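PDB 3HV1: polar amino acid ABC uptake transporter substrate binding protein from Streptococcus thermophilus LMG 18311, which probably binds a polar amino acid outside the cell and delivers it to the membrane components of an ABC uptake transporter. Local coordinates for residues 250-254 and 255-259; 232-236 and 237-241; 223-226 and 227-230; 44-47 and 48-52. One frame throughout, in Å; residues are numbered along the deposited sequence.

Interaction 1: 250-254 and 255-259; sequences DVATD and QVKGK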
ATOM      1  N   ASP A 250      11.850   2.266 -15.664  1.00 18.99           N
ATOM      2  CA  ASP A 250      11.087   3.032 -14.679  1.00 17.33           C
ATOM      3  C   ASP A 250      10.631   2.108 -13.543  1.00 18.26           C
ATOM      4  O   ASP A 250       9.758   1.253 -13.735  1.00 16.51           O
ATOM      5  CB  ASP A 250       9.879   3.660 -15.378  1.00 18.17           C
ATOM      6  CG  ASP A 250       8.996   4.457 -14.441  1.00 21.96           C
ATOM      7  OD1 ASP A 250       9.341   4.583 -13.248  1.00 20.94           O
ATOM      8  OD2 ASP A 250       7.944   4.960 -14.908  1.00 22.60           O
ATOM      9  N   VAL A 251      11.210   2.289 -12.359  1.00 15.65           N
ATOM     10  CA  VAL A 251      10.867   1.435 -11.219  1.00 17.41           C
ATOM     11  C   VAL A 251       9.811   2.008 -10.273  1.00 14.23           C
ATOM     12  O   VAL A 251       9.525   1.431  -9.236  1.00 16.29           O
ATOM     13  CB  VAL A 251      12.124   1.109 -10.388  1.00 17.09           C
ATOM     14  CG1 VAL A 251      13.185   0.498 -11.290  1.00 17.50           C
ATOM     15  CG2 VAL A 251      12.649   2.371  -9.710  1.00 18.54           C
ATOM     16  N   ALA A 252       9.222   3.133 -10.641  1.00 16.31           N
ATOM     17  CA  ALA A 252       8.225   3.769  -9.790  1.00 16.95           C
ATOM     18  C   ALA A 252       7.059   2.866  -9.413  1.00 19.99           C
ATOM     19  O   ALA A 252       6.512   2.158 -10.255  1.00 20.19           O
ATOM     20  CB  ALA A 252       7.695   5.026 -10.469  1.00 16.94           C
ATOM     21  N   THR A 253       6.692   2.896  -8.135  1.00 19.37           N
ATOM     22  CA  THR A 253       5.565   2.125  -7.640  1.00 20.01           C
ATOM     23  C   THR A 253       4.318   2.926  -7.995  1.00 20.92           C
ATOM     24  O   THR A 253       4.411   4.099  -8.338  1.00 20.88           O
ATOM     25  CB  THR A 253       5.595   1.991  -6.113  1.00 20.75           C
ATOM     26  OG1 THR A 253       5.695   3.297  -5.537  1.00 19.91           O
ATOM     27  CG2 THR A 253       6.783   1.129  -5.655  1.00 17.72           C
ATOM     28  N   ASP A 254       3.154   2.298  -7.903  1.00 21.44           N
ATOM     29  CA  ASP A 254       1.924   3.013  -8.194  1.00 23.62           C
ATOM     30  C   ASP A 254       1.763   4.217  -7.259  1.00 23.18           C
ATOM     31  O   ASP A 254       1.232   5.247  -7.661  1.00 24.28           O
ATOM     32  CB  ASP A 254       0.725   2.071  -8.075  1.00 26.74           C
ATOM     33  CG  ASP A 254       0.656   1.078  -9.221  1.00 30.53           C
ATOM     34  OD1 ASP A 254       1.125   1.417 -10.330  1.00 35.13           O
ATOM     35  OD2 ASP A 254       0.123  -0.029  -9.024  1.00 34.44           O
ATOM     36  N   GLN A 255       2.234   4.099  -6.018  1.00 23.82           N
ATOM     37  CA  GLN A 255       2.132   5.216  -5.078  1.00 22.56           C
ATOM     38  C   GLN A 255       2.908   6.434  -5.583  1.00 23.19           C
ATOM     39  O   GLN A 255       2.406   7.565  -5.536  1.00 22.29           O
ATOM     40  CB  GLN A 255       2.639   4.813  -3.687  1.00 25.02           C
ATOM     41  CG  GLN A 255       1.719   3.834  -2.966  1.00 25.53           C
ATOM     42  CD  GLN A 255       2.169   2.402  -3.102  1.00 25.88           C
ATOM     43  OE1 GLN A 255       2.739   2.008  -4.123  1.00 25.77           O
ATOM     44  NE2 GLN A 255       1.904   1.604  -2.077  1.00 24.15           N
ATOM     45  N   VAL A 256       4.130   6.206  -6.060  1.00 19.10           N
ATOM     46  CA  VAL A 256       4.952   7.293  -6.586  1.00 18.65           C
ATOM     47  C   VAL A 256       4.238   7.929  -7.780  1.00 20.49           C
ATOM     48  O   VAL A 256       4.356   9.132  -8.013  1.00 18.56           O
ATOM     49  CB  VAL A 256       6.348   6.773  -7.032  1.00 17.55           C
ATOM     50  CG1 VAL A 256       7.031   7.774  -7.946  1.00 16.37           C
ATOM     51  CG2 VAL A 256       7.207   6.524  -5.810  1.00 16.90           C
ATOM     52  N   LYS A 257       3.494   7.111  -8.523  1.00 23.64           N
ATOM     53  CA  LYS A 257       2.759   7.577  -9.695  1.00 26.62           C
ATOM     54  C   LYS A 257       1.468   8.318  -9.341  1.00 28.64           C
ATOM     55  O   LYS A 257       0.786   8.837 -10.221  1.00 30.51           O
ATOM     56  CB  LYS A 257       2.430   6.399 -10.612  1.00 26.48           C
ATOM     57  CG  LYS A 257       3.635   5.747 -11.253  1.00 26.30           C
ATOM     58  CD  LYS A 257       3.216   4.602 -12.164  1.00 28.69           C
ATOM     59  CE  LYS A 257       4.417   3.962 -12.850  1.00 30.98           C
ATOM     60  NZ  LYS A 257       4.027   2.794 -13.698  1.00 32.88           N
ATOM     61  N   GLY A 258       1.131   8.358  -8.058  1.00 29.58           N
ATOM     62  CA  GLY A 258      -0.074   9.049  -7.631  1.00 33.36           C
ATOM     63  C   GLY A 258      -1.343   8.206  -7.634  1.00 34.84           C
ATOM     64  O   GLY A 258      -2.433   8.729  -7.405  1.00 34.32           O
ATOM     65  N   LYS A 259      -1.203   6.908  -7.893  1.00 36.67           N
ATOM     66  CA  LYS A 259      -2.342   5.991  -7.923  1.00 39.15           C
ATOM     67  C   LYS A 259      -2.568   5.399  -6.533  1.00 39.99           C
ATOM     68  O   LYS A 259      -1.937   4.404  -6.173  1.00 40.54           O
ATOM     69  CB  LYS A 259      -2.076   4.858  -8.912  1.00 39.40           C
ATOM     70  CG  LYS A 259      -1.759   5.315 -10.323  1.00 41.08           C
ATOM     71  CD  LYS A 259      -1.404   4.134 -11.205  1.00 43.91           C
ATOM     72  CE  LYS A 259      -1.234   4.549 -12.660  1.00 46.54           C
ATOM     73  NZ  LYS A 259      -0.175   5.586 -12.832  1.00 47.79           N
TER
HETATM   74  O   HOH W   1       6.274   2.816 -15.685  1.00 47.15           O
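Val256 lays its CG1 methyl on the CB of Ala252, 3.8 Å away, while its other methyl, CG2, rests against the hydroxyl of Thr253. Val256 CG1 reaches the alanine because it stands anti to the backbone N (chi1 163°). The same threonine is tied to the turn through both its carbonyl and its hydroxyl: Thr253 O accepts from Lys257 N at 3.2 Å, and Thr253 OG1 takes a weak bond from Val256 N. That hydroxyl is also hydrogen-bonded to the carbonyl of Pro103. Beyond, Gln255 to Gly258 form a type I beta turn, and Lys259 N closes back on Asp254 O at 3.0 Å. Upstream, Asp250 OD1 receives Ala252 N in an Asx turn, and Asp250 OD2 bonds to Tyr234 OH of helix 220-236. The extended chain of Lys257 runs past Ala252, placing CE 4.2 Å from the alanine CB. Its ammonium meets Asp250 through a water, which accepts from Lys257 NZ at 3.0 Å and donates to Asp250 OD2 at 2.8 Å. The opposite charges of Asp250 and Lys257 are therefore linked by solvent instead of a direct salt bridge, and their attraction is probably softened.

Interaction 2: 232-236 and 237-241; sequences TLYKN and GEFQK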
ATOM      1  N   THR A 232       6.002  14.615  -7.083  1.00 20.13           N
ATOM      2  CA  THR A 232       6.434  15.774  -7.840  1.00 17.08           C
ATOM      3  C   THR A 232       7.502  15.413  -8.867  1.00 17.25           C
ATOM      4  O   THR A 232       7.442  15.863 -10.015  1.00 15.10           O
ATOM      5  CB  THR A 232       6.962  16.876  -6.893  1.00 16.74           C
ATOM      6  OG1 THR A 232       5.912  17.262  -5.991  1.00 20.75           O
ATOM      7  CG2 THR A 232       7.397  18.089  -7.672  1.00 21.96           C
ATOM      8  N   LEU A 233       8.472  14.591  -8.462  1.00 15.70           N
ATOM      9  CA  LEU A 233       9.550  14.179  -9.358  1.00 14.78           C
ATOM     10  C   LEU A 233       9.037  13.295 -10.483  1.00 16.35           C
ATOM     11  O   LEU A 233       9.564  13.336 -11.589  1.00 19.79           O
ATOM     12  CB  LEU A 233      10.641  13.433  -8.576  1.00 13.57           C
ATOM     13  CG  LEU A 233      11.329  14.266  -7.489  1.00 11.60           C
ATOM     14  CD1 LEU A 233      12.325  13.385  -6.716  1.00 12.93           C
ATOM     15  CD2 LEU A 233      12.053  15.435  -8.133  1.00  8.70           C
ATOM     16  N   TYR A 234       8.025  12.478 -10.203  1.00 17.03           N
ATOM     17  CA  TYR A 234       7.469  11.629 -11.253  1.00 16.26           C
ATOM     18  C   TYR A 234       6.692  12.510 -12.242  1.00 19.81           C
ATOM     19  O   TYR A 234       6.740  12.293 -13.456  1.00 19.71           O
ATOM     20  CB  TYR A 234       6.540  10.551 -10.668  1.00 16.60           C
ATOM     21  CG  TYR A 234       6.343   9.400 -11.633  1.00 18.00           C
ATOM     22  CD1 TYR A 234       7.331   8.432 -11.805  1.00 16.68           C
ATOM     23  CD2 TYR A 234       5.223   9.348 -12.467  1.00 18.62           C
ATOM     24  CE1 TYR A 234       7.217   7.448 -12.795  1.00 16.91           C
ATOM     25  CE2 TYR A 234       5.096   8.376 -13.450  1.00 18.58           C
ATOM     26  CZ  TYR A 234       6.092   7.430 -13.617  1.00 18.64           C
ATOM     27  OH  TYR A 234       5.962   6.481 -14.605  1.00 19.38           O
ATOM     28  N   LYS A 235       5.977  13.506 -11.718  1.00 21.67           N
ATOM     29  CA  LYS A 235       5.206  14.425 -12.565  1.00 23.05           C
ATOM     30  C   LYS A 235       6.095  15.270 -13.468  1.00 23.94           C
ATOM     31  O   LYS A 235       5.749  15.505 -14.625  1.00 22.46           O
ATOM     32  CB  LYS A 235       4.339  15.362 -11.712  1.00 26.84           C
ATOM     33  CG  LYS A 235       2.890  14.933 -11.535  1.00 33.31           C
ATOM     34  CD  LYS A 235       2.728  13.802 -10.538  1.00 39.71           C
ATOM     35  CE  LYS A 235       1.251  13.567 -10.208  1.00 43.72           C
ATOM     36  NZ  LYS A 235       1.048  12.581  -9.095  1.00 44.51           N
ATOM     37  N   ASN A 236       7.238  15.734 -12.952  1.00 21.19           N
ATOM     38  CA  ASN A 236       8.119  16.555 -13.774  1.00 20.76           C
ATOM     39  C   ASN A 236       9.180  15.779 -14.553  1.00 20.69           C
ATOM     40  O   ASN A 236       9.982  16.375 -15.264  1.00 18.78           O
ATOM     41  CB  ASN A 236       8.770  17.685 -12.951  1.00 21.68           C
ATOM     42  CG  ASN A 236       9.842  17.197 -11.994  1.00 21.27           C
ATOM     43  OD1 ASN A 236      10.342  16.075 -12.102  1.00 19.75           O
ATOM     44  ND2 ASN A 236      10.215  18.062 -11.052  1.00 21.26           N
ATOM     45  N   GLY A 237       9.168  14.455 -14.429  1.00 19.13           N
ATOM     46  CA  GLY A 237      10.111  13.634 -15.175  1.00 19.57           C
ATOM     47  C   GLY A 237      11.440  13.291 -14.524  1.00 19.14           C
ATOM     48  O   GLY A 237      12.169  12.430 -15.019  1.00 18.09           O
ATOM     49  N   GLU A 238      11.774  13.942 -13.419  1.00 19.20           N
ATOM     50  CA  GLU A 238      13.050  13.658 -12.777  1.00 19.25           C
ATOM     51  C   GLU A 238      13.165  12.245 -12.219  1.00 17.47           C
ATOM     52  O   GLU A 238      14.233  11.640 -12.288  1.00 17.40           O
ATOM     53  CB  GLU A 238      13.345  14.671 -11.671  1.00 22.46           C
ATOM     54  CG  GLU A 238      13.762  16.050 -12.184  1.00 27.55           C
ATOM     55  CD  GLU A 238      14.859  15.991 -13.240  1.00 30.83           C
ATOM     56  OE1 GLU A 238      15.850  15.255 -13.040  1.00 25.82           O
ATOM     57  OE2 GLU A 238      14.727  16.692 -14.270  1.00 34.21           O
ATOM     58  N   PHE A 239      12.083  11.715 -11.662  1.00 13.60           N
ATOM     59  CA  PHE A 239      12.135  10.359 -11.111  1.00 13.59           C
ATOM     60  C   PHE A 239      12.514   9.391 -12.229  1.00 15.83           C
ATOM     61  O   PHE A 239      13.394   8.538 -12.071  1.00 14.22           O
ATOM     62  CB  PHE A 239      10.780   9.937 -10.528  1.00 14.08           C
ATOM     63  CG  PHE A 239      10.837   8.651  -9.737  1.00 14.85           C
ATOM     64  CD1 PHE A 239      10.839   8.678  -8.344  1.00 13.60           C
ATOM     65  CD2 PHE A 239      10.949   7.415 -10.384  1.00 15.56           C
ATOM     66  CE1 PHE A 239      10.954   7.499  -7.601  1.00 13.15           C
ATOM     67  CE2 PHE A 239      11.068   6.228  -9.644  1.00 15.51           C
ATOM     68  CZ  PHE A 239      11.072   6.275  -8.250  1.00 15.04           C
ATOM     69  N   GLN A 240      11.843   9.539 -13.362  1.00 15.00           N
ATOM     70  CA  GLN A 240      12.089   8.677 -14.508  1.00 17.16           C
ATOM     71  C   GLN A 240      13.529   8.769 -14.975  1.00 16.63           C
ATOM     72  O   GLN A 240      14.120   7.763 -15.373  1.00 18.87           O
ATOM     73  CB  GLN A 240      11.138   9.028 -15.659  1.00 17.06           C
ATOM     74  CG  GLN A 240       9.671   8.778 -15.329  1.00 18.33           C
ATOM     75  CD  GLN A 240       8.996   9.984 -14.692  1.00 20.83           C
ATOM     76  OE1 GLN A 240       9.587  10.682 -13.857  1.00 20.36           O
ATOM     77  NE2 GLN A 240       7.742  10.229 -15.077  1.00 22.99           N
ATOM     78  N   LYS A 241      14.105   9.966 -14.925  1.00 16.72           N
ATOM     79  CA  LYS A 241      15.490  10.127 -15.350  1.00 17.33           C
ATOM     80  C   LYS A 241      16.443   9.377 -14.428  1.00 17.76           C
ATOM     81  O   LYS A 241      17.369   8.694 -14.883  1.00 15.51           O
ATOM     82  CB  LYS A 241      15.875  11.607 -15.368  1.00 21.67           C
ATOM     83  CG  LYS A 241      15.340  12.382 -16.561  1.00 28.24           C
ATOM     84  CD  LYS A 241      15.825  13.833 -16.553  1.00 32.53           C
ATOM     85  CE  LYS A 241      17.349  13.930 -16.560  1.00 36.94           C
ATOM     86  NZ  LYS A 241      17.984  13.486 -15.275  1.00 39.25           N
TER
HETATM   87  O   HOH W   2       6.552   8.332 -17.120  1.00 33.89           O
HETATM   88  O   HOH W   3      12.587  16.163 -16.135  1.00 30.23           O
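This is a local contact at the junction where helix 220-236 gives way to helix 238-247, and in it an amide stacks on an aromatic ring. The amide of Gln240 lies over one face of the Tyr234 ring, the two planes only 8° apart, with Gln240 NE2 3.4 Å above the ring plane and over its centre. A bend at chi2 (89°) folds the glutamine back onto the ring. From there Gln240 NE2 donates to Tyr234 O at 2.8 Å, on a carbonyl lone pair and in the plane of the amide, which fixes the rotation of the group. Its second bond goes to a water that also donates to Tyr234 OH, a hydroxyl hydrogen-bonded to Asp250 OD2 as well. The junction itself turns on Gly237, which leaves the first helix with positive phi and serves as N-cap of the second. Here Asn236 OD1 accepts from Glu238 N at 2.9 Å, and Phe239 N gives an almost straight bond to Leu233 O, 3.0 Å long, from above the carbonyl plane. Leu233 CB and Tyr234 CD1 both lie 4.0 Å from Phe239 CB. Leu233 and Phe239 both continue onto Leu50 of helix 46-56.

Interaction 3: 223-226 and 227-230; sequences IKKI and NQGF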
ATOM      1  N   ILE A 223       7.713  12.894   6.571  1.00 20.93           N
ATOM      2  CA  ILE A 223       7.259  11.734   5.799  1.00 24.77           C
ATOM      3  C   ILE A 223       6.336  12.176   4.655  1.00 23.12           C
ATOM      4  O   ILE A 223       6.484  11.725   3.521  1.00 23.13           O
ATOM      5  CB  ILE A 223       6.504  10.720   6.703  1.00 25.70           C
ATOM      6  CG1 ILE A 223       7.480  10.071   7.693  1.00 29.57           C
ATOM      7  CG2 ILE A 223       5.794   9.669   5.851  1.00 25.95           C
ATOM      8  CD1 ILE A 223       8.621   9.290   7.036  1.00 32.00           C
ATOM      9  N   LYS A 224       5.395  13.066   4.956  1.00 22.76           N
ATOM     10  CA  LYS A 224       4.461  13.563   3.943  1.00 24.24           C
ATOM     11  C   LYS A 224       5.171  14.331   2.838  1.00 21.30           C
ATOM     12  O   LYS A 224       4.825  14.213   1.665  1.00 21.65           O
ATOM     13  CB  LYS A 224       3.415  14.480   4.585  1.00 27.95           C
ATOM     14  CG  LYS A 224       2.464  13.769   5.527  1.00 35.79           C
ATOM     15  CD  LYS A 224       1.407  14.722   6.072  1.00 40.28           C
ATOM     16  CE  LYS A 224       0.437  13.991   6.995  1.00 44.74           C
ATOM     17  NZ  LYS A 224      -0.663  14.873   7.500  1.00 47.16           N
ATOM     18  N   LYS A 225       6.164  15.125   3.230  1.00 18.96           N
ATOM     19  CA  LYS A 225       6.933  15.928   2.291  1.00 17.71           C
ATOM     20  C   LYS A 225       7.750  15.037   1.369  1.00 17.02           C
ATOM     21  O   LYS A 225       8.003  15.390   0.220  1.00 16.86           O
ATOM     22  CB  LYS A 225       7.847  16.894   3.047  1.00 19.95           C
ATOM     23  CG  LYS A 225       7.099  17.943   3.864  1.00 21.17           C
ATOM     24  CD  LYS A 225       6.289  18.875   2.971  1.00 22.52           C
ATOM     25  CE  LYS A 225       5.485  19.858   3.808  1.00 26.21           C
ATOM     26  NZ  LYS A 225       4.716  20.810   2.956  1.00 28.99           N
ATOM     27  N   ILE A 226       8.168  13.879   1.864  1.00 17.28           N
ATOM     28  CA  ILE A 226       8.921  12.981   1.006  1.00 17.47           C
ATOM     29  C   ILE A 226       7.946  12.343   0.018  1.00 17.63           C
ATOM     30  O   ILE A 226       8.207  12.329  -1.187  1.00 16.44           O
ATOM     31  CB  ILE A 226       9.657  11.910   1.825  1.00 19.74           C
ATOM     32  CG1 ILE A 226      10.756  12.584   2.665  1.00 17.30           C
ATOM     33  CG2 ILE A 226      10.264  10.869   0.890  1.00 20.07           C
ATOM     34  CD1 ILE A 226      11.398  11.672   3.700  1.00 14.94           C
ATOM     35  N   ASN A 227       6.821  11.832   0.518  1.00 18.02           N
ATOM     36  CA  ASN A 227       5.811  11.220  -0.352  1.00 19.53           C
ATOM     37  C   ASN A 227       5.418  12.177  -1.475  1.00 19.53           C
ATOM     38  O   ASN A 227       5.295  11.776  -2.629  1.00 19.31           O
ATOM     39  CB  ASN A 227       4.553  10.848   0.442  1.00 17.92           C
ATOM     40  CG  ASN A 227       4.774   9.682   1.365  1.00 19.26           C
ATOM     41  OD1 ASN A 227       5.587   8.800   1.083  1.00 23.21           O
ATOM     42  ND2 ASN A 227       4.038   9.651   2.468  1.00 20.78           N
ATOM     43  N   GLN A 228       5.195  13.439  -1.125  1.00 23.24           N
ATOM     44  CA  GLN A 228       4.824  14.456  -2.108  1.00 23.77           C
ATOM     45  C   GLN A 228       5.997  14.687  -3.062  1.00 23.16           C
ATOM     46  O   GLN A 228       5.808  14.927  -4.248  1.00 21.11           O
ATOM     47  CB  GLN A 228       4.479  15.773  -1.407  1.00 27.93           C
ATOM     48  CG  GLN A 228       3.205  15.726  -0.577  1.00 36.53           C
ATOM     49  CD  GLN A 228       2.971  17.014   0.204  1.00 41.09           C
ATOM     50  OE1 GLN A 228       3.118  18.115  -0.332  1.00 44.10           O
ATOM     51  NE2 GLN A 228       2.599  16.879   1.474  1.00 43.16           N
ATOM     52  N   GLY A 229       7.211  14.625  -2.524  1.00 21.47           N
ATOM     53  CA  GLY A 229       8.394  14.815  -3.346  1.00 20.60           C
ATOM     54  C   GLY A 229       8.467  13.769  -4.443  1.00 19.74           C
ATOM     55  O   GLY A 229       8.730  14.095  -5.602  1.00 18.96           O
ATOM     56  N   PHE A 230       8.237  12.507  -4.084  1.00 19.75           N
ATOM     57  CA  PHE A 230       8.263  11.430  -5.077  1.00 19.62           C
ATOM     58  C   PHE A 230       7.277  11.747  -6.192  1.00 19.83           C
ATOM     59  O   PHE A 230       7.598  11.638  -7.370  1.00 17.64           O
ATOM     60  CB  PHE A 230       7.845  10.088  -4.471  1.00 15.87           C
ATOM     61  CG  PHE A 230       8.806   9.532  -3.455  1.00 18.04           C
ATOM     62  CD1 PHE A 230      10.165   9.819  -3.521  1.00 19.26           C
ATOM     63  CD2 PHE A 230       8.350   8.673  -2.462  1.00 17.35           C
ATOM     64  CE1 PHE A 230      11.062   9.258  -2.609  1.00 17.39           C
ATOM     65  CE2 PHE A 230       9.242   8.103  -1.542  1.00 17.59           C
ATOM     66  CZ  PHE A 230      10.596   8.400  -1.622  1.00 17.98           C
TER
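Ile226 O accepts from Phe230 N at 2.9 Å, and this carbonyl also sits 3.6 Å above the Phe230 ring plane, offset toward its rim. The bond is one of four i to i+4 links of regular alpha helix, the others ending on Ile223 O, Lys224 O and Lys225 O. Along the buried side, Ile226 and Phe230 lie side by side and point the same way. With CG1 beside the backbone N (chi1 -67°), Ile226 CG2 falls anti to it and comes over a face of the ring in a CH-pi contact, 4.0 Å from the Phe230 centroid and 28° off the normal. Ile226 CG2 comes nearest at Phe230 CZ, 3.5 Å away. One turn away, Ile223 CG2 meets the amide of Asn227 at ND2, 3.8 Å apart, again with the two side chains alongside each other. The amide oxygen, Asn227 OD1, accepts from the backbone N of Glu102. On the outer side the extended Lys224 reaches Asp70 of the second subunit in a salt bridge. Helix 220-236 thus lies against helix 46-56, where Ile226 packs on Phe55 and Phe230 on Leu50 and Val54, and against the loop at Thr101 following strand 99-100.

Interaction 4: 44-47 and 48-52; sequences IGFD and IDLAN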
ATOM      1  N   ILE A  44      27.569   7.504  -3.896  1.00 22.20           N
ATOM      2  CA  ILE A  44      26.678   7.538  -5.042  1.00 20.36           C
ATOM      3  C   ILE A  44      25.658   6.414  -4.964  1.00 18.74           C
ATOM      4  O   ILE A  44      25.817   5.481  -4.186  1.00 19.70           O
ATOM      5  CB  ILE A  44      27.460   7.373  -6.365  1.00 21.58           C
ATOM      6  CG1 ILE A  44      28.216   6.038  -6.349  1.00 19.66           C
ATOM      7  CG2 ILE A  44      28.439   8.539  -6.561  1.00 22.05           C
ATOM      8  CD1 ILE A  44      28.805   5.657  -7.677  1.00 21.00           C
ATOM      9  N   GLY A  45      24.605   6.501  -5.769  1.00 17.51           N
ATOM     10  CA  GLY A  45      23.620   5.435  -5.750  1.00 17.56           C
ATOM     11  C   GLY A  45      22.238   5.921  -6.118  1.00 16.51           C
ATOM     12  O   GLY A  45      21.997   7.126  -6.165  1.00 16.30           O
ATOM     13  N   PHE A  46      21.333   4.988  -6.385  1.00 15.37           N
ATOM     14  CA  PHE A  46      19.971   5.360  -6.741  1.00 16.26           C
ATOM     15  C   PHE A  46      19.324   6.175  -5.626  1.00 14.82           C
ATOM     16  O   PHE A  46      18.744   7.228  -5.878  1.00 16.27           O
ATOM     17  CB  PHE A  46      19.109   4.119  -7.005  1.00 14.26           C
ATOM     18  CG  PHE A  46      17.662   4.440  -7.261  1.00 15.75           C
ATOM     19  CD1 PHE A  46      17.267   4.994  -8.474  1.00 16.48           C
ATOM     20  CD2 PHE A  46      16.693   4.209  -6.281  1.00 16.27           C
ATOM     21  CE1 PHE A  46      15.927   5.314  -8.711  1.00 15.57           C
ATOM     22  CE2 PHE A  46      15.340   4.530  -6.511  1.00 17.20           C
ATOM     23  CZ  PHE A  46      14.963   5.083  -7.731  1.00 15.68           C
ATOM     24  N   ASP A  47      19.417   5.680  -4.396  1.00 15.92           N
ATOM     25  CA  ASP A  47      18.816   6.362  -3.259  1.00 16.28           C
ATOM     26  C   ASP A  47      19.431   7.735  -3.014  1.00 14.88           C
ATOM     27  O   ASP A  47      18.733   8.670  -2.636  1.00 17.40           O
ATOM     28  CB  ASP A  47      18.912   5.505  -1.990  1.00 17.03           C
ATOM     29  CG  ASP A  47      17.839   4.451  -1.926  1.00 19.97           C
ATOM     30  OD1 ASP A  47      16.752   4.683  -2.503  1.00 18.35           O
ATOM     31  OD2 ASP A  47      18.065   3.397  -1.288  1.00 20.86           O
ATOM     32  N   ILE A  48      20.732   7.860  -3.241  1.00 16.35           N
ATOM     33  CA  ILE A  48      21.391   9.134  -3.050  1.00 16.02           C
ATOM     34  C   ILE A  48      20.843  10.110  -4.092  1.00 16.91           C
ATOM     35  O   ILE A  48      20.471  11.235  -3.757  1.00 15.48           O
ATOM     36  CB  ILE A  48      22.936   8.963  -3.144  1.00 19.59           C
ATOM     37  CG1 ILE A  48      23.393   8.085  -1.969  1.00 24.20           C
ATOM     38  CG2 ILE A  48      23.639  10.317  -3.103  1.00 19.44           C
ATOM     39  CD1 ILE A  48      24.900   7.906  -1.840  1.00 28.18           C
ATOM     40  N   ASP A  49      20.762   9.689  -5.350  1.00 14.56           N
ATOM     41  CA  ASP A  49      20.214  10.590  -6.352  1.00 15.20           C
ATOM     42  C   ASP A  49      18.762  10.924  -6.052  1.00 15.83           C
ATOM     43  O   ASP A  49      18.356  12.080  -6.169  1.00 16.77           O
ATOM     44  CB  ASP A  49      20.313   9.996  -7.763  1.00 12.11           C
ATOM     45  CG  ASP A  49      21.703  10.159  -8.357  1.00 17.40           C
ATOM     46  OD1 ASP A  49      22.560  10.795  -7.704  1.00 18.63           O
ATOM     47  OD2 ASP A  49      21.930   9.662  -9.471  1.00 17.74           O
ATOM     48  N   LEU A  50      17.982   9.916  -5.667  1.00 15.90           N
ATOM     49  CA  LEU A  50      16.567  10.124  -5.386  1.00 15.10           C
ATOM     50  C   LEU A  50      16.337  11.085  -4.226  1.00 16.12           C
ATOM     51  O   LEU A  50      15.578  12.041  -4.354  1.00 14.64           O
ATOM     52  CB  LEU A  50      15.859   8.788  -5.094  1.00 13.00           C
ATOM     53  CG  LEU A  50      14.342   8.979  -4.873  1.00 15.54           C
ATOM     54  CD1 LEU A  50      13.733   9.686  -6.093  1.00 14.17           C
ATOM     55  CD2 LEU A  50      13.655   7.618  -4.663  1.00 14.76           C
ATOM     56  N   ALA A  51      17.000  10.826  -3.102  1.00 15.80           N
ATOM     57  CA  ALA A  51      16.872  11.668  -1.918  1.00 14.53           C
ATOM     58  C   ALA A  51      17.364  13.087  -2.177  1.00 14.59           C
ATOM     59  O   ALA A  51      16.755  14.051  -1.715  1.00 15.19           O
ATOM     60  CB  ALA A  51      17.639  11.052  -0.738  1.00 14.97           C
ATOM     61  N   ASN A  52      18.474  13.222  -2.897  1.00 14.33           N
ATOM     62  CA  ASN A  52      18.997  14.544  -3.198  1.00 13.33           C
ATOM     63  C   ASN A  52      17.971  15.320  -4.008  1.00 17.52           C
ATOM     64  O   ASN A  52      17.741  16.508  -3.771  1.00 16.63           O
ATOM     65  CB  ASN A  52      20.299  14.457  -4.001  1.00 16.56           C
ATOM     66  CG  ASN A  52      21.504  14.120  -3.136  1.00 18.49           C
ATOM     67  OD1 ASN A  52      21.448  14.188  -1.901  1.00 19.72           O
ATOM     68  ND2 ASN A  52      22.609  13.770  -3.784  1.00 18.17           N
TER
HETATM   69  O   HOH W   4      24.779   9.448  -7.060  1.00 21.18           O
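With chi1 of 175° at Phe46 and -177° at Leu50, both side chains swing CG anti to their backbone N and run side by side in the same direction, one helical turn apart. They meet at the far end of the ring, where Phe46 CE2 lies 4.0 Å from Leu50 CD2. Beneath them Leu50 N donates to Phe46 O at 2.8 Å, and the CB of Leu50 is only 3.4 Å from that same oxygen. This is the first turn of helix 46-56, with Gly45 at the N-cap. Gly45 O receives Asp49 N at 3.0 Å, and Asp47 O receives Ala51 N at 2.8 Å. A water bridges Gly45 N, from which it accepts, and Asp49 OD1, to which it donates at 2.7 Å. The other carboxylate oxygen, Asp49 OD2, has a salt bridge to Lys245 and a hydrogen bond from Trp246 NE1, so both carboxylate oxygens have partners. Ile48 reaches back to the backbone of Ile44, its CD1 methyl 3.4 Å from Ile44 N. The helix start is thus enclosed on several sides: Phe46 meets Ile242 and Phe247 of helix 238-247, Leu50 touches Tyr104 in a loop, and Ile48 and Ala51 pack on Trp64 of strand 61-66.

From the N terminus, interaction 4 comes first, at the passage from strand 43-44 into helix 46-56. Interaction 3 lies far along the chain within helix 220-236, interaction 2 follows directly at the junction with helix 238-247, and interaction 1 closes the turn in the tail beyond that helix. Each is local and they run in series, none nesting in or crossing another. In space they converge: helix 46-56 is the common partner of helices 220-236 and 238-247, through Leu50. The tail then folds back, with Ala252 on Tyr234 and Phe239, Val256 on Phe230, and Val251 against Phe46, joining the C-terminal segment to all three helices.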